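Local coordinates for protein beta-ketothiolase BktB (Ralstonia eutropha, PDB 4NZS) that catalyses the condensation of acetyl-CoA with another acyl-CoA, giving acetoacetyl-CoA or beta-ketovaleryl-CoA in the route to polyhydroxyalkanoate copolymers, at residues 67-70 and 71-74; 217-220 and 221-225. One frame throughout, in Å; residues are numbered along the deposited sequence.

Both contacts are local turns in the N-terminal thiolase domain, and contact 1 is complete well before contact 2 begins. Residues 67-74 join the short helix 67-70 to helix 72-79, on the path from strand 57-60 to strand 88-92 of the main mixed sheet. Residues 217-225 leave the small two-stranded sheet 208-210/217-219 and run into the long loop that precedes strand 257-267. The centres lie 25 Å apart and the nearest atoms about 17 Å, so the two sites do not touch. Contact 1 meets the second subunit, whereas contact 2 stays within its own chain, packing on strand 10-22 and helix 178-197.

Contact 1. Residues 67-70 and 71-74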
loop_
_atom_site.group_PDB
_atom_site.type_symbol
_atom_site.label_atom_id
_atom_site.label_comp_id
_atom_site.label_asym_id
_atom_site.label_seq_id
_atom_site.Cartn_x
_atom_site.Cartn_y
_atom_site.Cartn_z
ATOM N N PRO A 67 5.910 -14.174 -3.267
ATOM C CA PRO A 67 5.767 -15.458 -2.609
ATOM C C PRO A 67 6.623 -16.580 -3.121
ATOM O O PRO A 67 7.084 -17.406 -2.311
ATOM C CB PRO A 67 4.286 -15.750 -2.769
ATOM C CG PRO A 67 3.661 -14.400 -2.589
ATOM C CD PRO A 67 4.656 -13.412 -3.180
ATOM N N ARG A 68 6.915 -16.597 -4.419
ATOM C CA ARG A 68 7.706 -17.721 -4.952
ATOM C C ARG A 68 9.018 -17.812 -4.262
ATOM O O ARG A 68 9.504 -18.890 -3.994
ATOM C CB ARG A 68 7.946 -17.580 -6.426
ATOM C CG ARG A 68 6.654 -17.761 -7.192
ATOM C CD ARG A 68 6.624 -16.837 -8.405
ATOM N NE ARG A 68 7.084 -17.564 -9.543
ATOM C CZ ARG A 68 7.608 -17.042 -10.632
ATOM N NH1 ARG A 68 7.770 -15.740 -10.764
ATOM N NH2 ARG A 68 7.998 -17.884 -11.590
ATOM N N ASP A 69 9.586 -16.655 -3.954
ATOM C CA ASP A 69 10.887 -16.588 -3.318
ATOM C C ASP A 69 10.913 -17.319 -1.969
ATOM O O ASP A 69 11.940 -17.829 -1.593
ATOM C CB ASP A 69 11.314 -15.126 -3.246
ATOM C CG ASP A 69 11.453 -14.473 -4.668
ATOM O OD1 ASP A 69 11.339 -15.171 -5.690
ATOM O OD2 ASP A 69 11.665 -13.262 -4.761
ATOM N N MET A 70 9.772 -17.427 -1.274
ATOM C CA MET A 70 9.657 -18.351 -0.131
ATOM C C MET A 70 9.939 -19.790 -0.530
ATOM O O MET A 70 10.516 -20.542 0.274
ATOM C CB MET A 70 8.280 -18.318 0.498
ATOM C CG MET A 70 8.059 -17.107 1.354
ATOM S SD MET A 70 6.335 -16.729 1.587
ATOM C CE MET A 70 6.581 -15.720 3.028
ATOM N N TYR A 71 9.482 -20.145 -1.745
ATOM C CA TYR A 71 9.718 -21.439 -2.373
ATOM C C TYR A 71 10.823 -21.493 -3.407
ATOM O O TYR A 71 10.939 -22.487 -4.112
ATOM C CB TYR A 71 8.446 -21.904 -3.093
ATOM C CG TYR A 71 7.224 -22.136 -2.226
ATOM C CD1 TYR A 71 6.356 -21.095 -1.933
ATOM C CD2 TYR A 71 6.939 -23.390 -1.700
ATOM C CE1 TYR A 71 5.243 -21.279 -1.126
ATOM C CE2 TYR A 71 5.813 -23.599 -0.916
ATOM C CZ TYR A 71 4.973 -22.532 -0.626
ATOM O OH TYR A 71 3.850 -22.719 0.139
ATOM N N LEU A 72 11.649 -20.461 -3.481
ATOM C CA LEU A 72 12.526 -20.178 -4.618
ATOM C C LEU A 72 13.380 -21.268 -5.185
ATOM O O LEU A 72 13.594 -21.367 -6.436
ATOM C CB LEU A 72 13.490 -19.108 -4.171
ATOM C CG LEU A 72 14.508 -18.429 -5.089
ATOM C CD1 LEU A 72 15.779 -19.195 -5.064
ATOM C CD2 LEU A 72 14.029 -18.179 -6.518
ATOM N N GLY A 73 14.009 -22.015 -4.278
ATOM C CA GLY A 73 14.917 -23.073 -4.719
ATOM C C GLY A 73 14.212 -24.256 -5.391
ATOM O O GLY A 73 14.784 -24.950 -6.186
ATOM N N ARG A 74 12.981 -24.514 -5.021
ATOM C CA ARG A 74 12.215 -25.561 -5.666
ATOM C C ARG A 74 11.739 -25.028 -6.978
ATOM O O ARG A 74 11.684 -25.769 -7.949
ATOM C CB ARG A 74 11.061 -25.968 -4.780
ATOM C CG ARG A 74 10.047 -26.945 -5.363
ATOM C CD ARG A 74 10.424 -28.393 -5.159
ATOM N NE ARG A 74 9.267 -29.239 -5.412
ATOM C CZ ARG A 74 9.297 -30.566 -5.489
ATOM N NH1 ARG A 74 10.431 -31.238 -5.321
ATOM N NH2 ARG A 74 8.184 -31.229 -5.755
#
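Tyr71 and Leu72 turn their backbone N-H groups back onto the carbonyls of Arg68 and Asp69, and this is the compact part of the contact. Tyr71 N reaches Arg68 O at 2.6 Å, but the N-H points well off the oxygen (120°), so the bond is weak. Leu72 N to Asp69 O is also weak, straighter at 158° but long at 3.3 Å. Two overlapping four-residue turns, each closed by one of these i to i+3 bonds, therefore carry the chain from one helix to the next.

The side chains fill in around this backbone. Tyr71 CB rests 3.3 Å from Arg68 O, and with CG beside its own backbone N (chi1 -62°) the ring lies off the flank of the turn and presents its CD1 side to it. Tyr71 CD1 comes 4.2 Å from Met70 CB, while Pro67 O lies at the ring edge, near its plane. Leu72 CB sits 3.3 Å from Asp69 O, and its CD2 makes a slacker approach, 4.1 Å, to Asp69 OD1. The other carboxylate oxygen, Asp69 OD2, is held by the backbone N of Thr65.

The looser side is that of Pro67 and Arg68, both partly exposed. Arg68 sets off away from residues 71-74, and its guanidinium group forms salt bridges with Glu34 through NH2 and with Glu66 through NH1. On the buried side Leu72 lies against Thr90 of strand 88-92, while in the second subunit Ile63 covers Met70 and Ala153 covers Tyr71.

Tyr71 is the N-cap residue of helix 72-79, which links the neighbouring parallel strands 57-60 and 88-92: a beta-alpha-beta crossover in the N-terminal half of the thiolase fold, here lying at the subunit interface.

Contact 2. Residues 217-220 and 221-225; sequences VTFD and TDEHV
Phe219 and Glu223 meet across the bend that follows strand 217-219. Glu223 CG, the closest part of that side chain, lies 3.5 Å from Phe219 CZ, reaching the ring obliquely. The two side chains cross at about a right angle, with ring and carboxylate planes 60° apart. The same corner of the ring meets the backbone: Phe219 CE1 is 3.0 Å from Thr221 O, a close approach, while Thr221 N stands 4.2 Å above one face, displaced toward the rim. With CG opposite the backbone N (chi1 -179°), the phenyl group extends along the course of the departing chain, so that Thr221 N and Glu223 CG come to it from opposite sides of its plane.

On the exposed side, Asp220 folds its carboxylate back over the next peptide. Its OD1 comes 2.8 Å from Thr221 N, but the angle is too poor for a hydrogen bond.

Strand 217-219 pairs antiparallel with strand 208-210, Phe219 bonding through its backbone to Val208, and the chain then peels off this small hairpin toward strand 10-22 of the main thiolase sheet, with Ala19, Ser26 and Leu27 packing on the Phe219 ring.

Glu223 is held by the end of strand 10-22 and the loop after it: OE2 accepts the backbone N-H of Thr22, OE1 is hydrogen-bonded to Ser26 OG, and its own backbone bonds to Ile20. Next to it, the buried Asp222 receives the backbone N-H of Ile20 at OD1, which also forms a salt bridge with Arg17, and its side chain touches Leu353 and lies about 12 Å from that of His355, the predicted proton acceptor.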
loop_
_atom_site.group_PDB
_atom_site.type_symbol
_atom_site.label_atom_id
_atom_site.label_comp_id
_atom_site.label_asym_id
_atom_site.label_seq_id
_atom_site.Cartn_x
_atom_site.Cartn_y
_atom_site.Cartn_z
ATOM N N VAL A 217 14.797 -8.803 -27.015
ATOM C CA VAL A 217 15.959 -8.068 -26.509
ATOM C C VAL A 217 16.742 -8.979 -25.572
ATOM O O VAL A 217 16.148 -9.626 -24.681
ATOM C CB VAL A 217 15.505 -6.814 -25.752
ATOM C CG1 VAL A 217 14.253 -7.101 -24.937
ATOM C CG2 VAL A 217 16.606 -6.282 -24.865
ATOM N N THR A 218 18.067 -9.032 -25.744
ATOM C CA THR A 218 18.843 -10.008 -24.983
ATOM C C THR A 218 20.000 -9.454 -24.153
ATOM O O THR A 218 20.778 -8.669 -24.629
ATOM C CB THR A 218 19.389 -11.128 -25.866
ATOM O OG1 THR A 218 20.813 -11.011 -25.931
ATOM C CG2 THR A 218 18.747 -11.101 -27.265
ATOM N N PHE A 219 20.116 -9.925 -22.917
ATOM C CA PHE A 219 21.074 -9.416 -21.988
ATOM C C PHE A 219 22.167 -10.451 -21.687
ATOM O O PHE A 219 21.917 -11.576 -21.171
ATOM C CB PHE A 219 20.376 -8.923 -20.710
ATOM C CG PHE A 219 21.333 -8.355 -19.701
ATOM C CD1 PHE A 219 22.061 -7.198 -19.995
ATOM C CD2 PHE A 219 21.559 -8.998 -18.482
ATOM C CE1 PHE A 219 22.974 -6.686 -19.083
ATOM C CE2 PHE A 219 22.470 -8.485 -17.564
ATOM C CZ PHE A 219 23.179 -7.340 -17.873
ATOM N N ASP A 220 23.372 -10.102 -22.121
ATOM C CA ASP A 220 24.543 -10.937 -21.926
ATOM C C ASP A 220 25.772 -10.254 -21.335
ATOM O O ASP A 220 26.734 -10.918 -21.016
ATOM C CB ASP A 220 24.945 -11.537 -23.261
ATOM C CG ASP A 220 25.245 -10.480 -24.298
ATOM O OD1 ASP A 220 25.216 -9.288 -23.957
ATOM O OD2 ASP A 220 25.507 -10.835 -25.455
ATOM N N THR A 221 25.765 -8.937 -21.230
ATOM C CA THR A 221 26.980 -8.232 -20.887
ATOM C C THR A 221 26.828 -7.498 -19.579
ATOM O O THR A 221 25.921 -6.704 -19.438
ATOM C CB THR A 221 27.360 -7.265 -22.009
ATOM O OG1 THR A 221 28.715 -6.855 -21.851
ATOM C CG2 THR A 221 26.450 -6.053 -22.009
ATOM N N ASP A 222 27.734 -7.724 -18.639
ATOM C CA ASP A 222 27.558 -7.135 -17.332
ATOM C C ASP A 222 27.627 -5.642 -17.512
ATOM O O ASP A 222 28.635 -5.123 -17.908
ATOM C CB ASP A 222 28.682 -7.574 -16.413
ATOM C CG ASP A 222 28.768 -9.069 -16.274
ATOM O OD1 ASP A 222 27.803 -9.698 -15.830
ATOM O OD2 ASP A 222 29.815 -9.629 -16.595
ATOM N N GLU A 223 26.543 -4.971 -17.146
ATOM C CA GLU A 223 26.327 -3.564 -17.452
ATOM C C GLU A 223 26.747 -2.536 -16.407
ATOM O O GLU A 223 26.726 -1.356 -16.684
ATOM C CB GLU A 223 24.862 -3.334 -17.830
ATOM C CG GLU A 223 23.853 -4.007 -16.915
ATOM C CD GLU A 223 22.417 -3.616 -17.214
ATOM O OE1 GLU A 223 22.124 -3.192 -18.340
ATOM O OE2 GLU A 223 21.575 -3.735 -16.316
ATOM N N HIS A 224 27.071 -2.987 -15.204
ATOM C CA HIS A 224 27.552 -2.111 -14.135
ATOM C C HIS A 224 28.936 -1.468 -14.322
ATOM O O HIS A 224 29.149 -0.317 -13.993
ATOM C CB HIS A 224 27.489 -2.841 -12.803
ATOM C CG HIS A 224 27.397 -1.926 -11.632
ATOM N ND1 HIS A 224 26.218 -1.341 -11.245
ATOM C CD2 HIS A 224 28.341 -1.475 -10.778
ATOM C CE1 HIS A 224 26.436 -0.577 -10.195
ATOM N NE2 HIS A 224 27.717 -0.639 -9.893
ATOM N N VAL A 225 29.866 -2.269 -14.820
ATOM C CA VAL A 225 31.173 -1.864 -15.308
ATOM C C VAL A 225 31.203 -0.636 -16.230
ATOM O O VAL A 225 30.276 -0.393 -17.016
ATOM C CB VAL A 225 31.791 -3.057 -16.065
ATOM C CG1 VAL A 225 30.825 -3.599 -17.105
ATOM C CG2 VAL A 225 33.121 -2.701 -16.708
#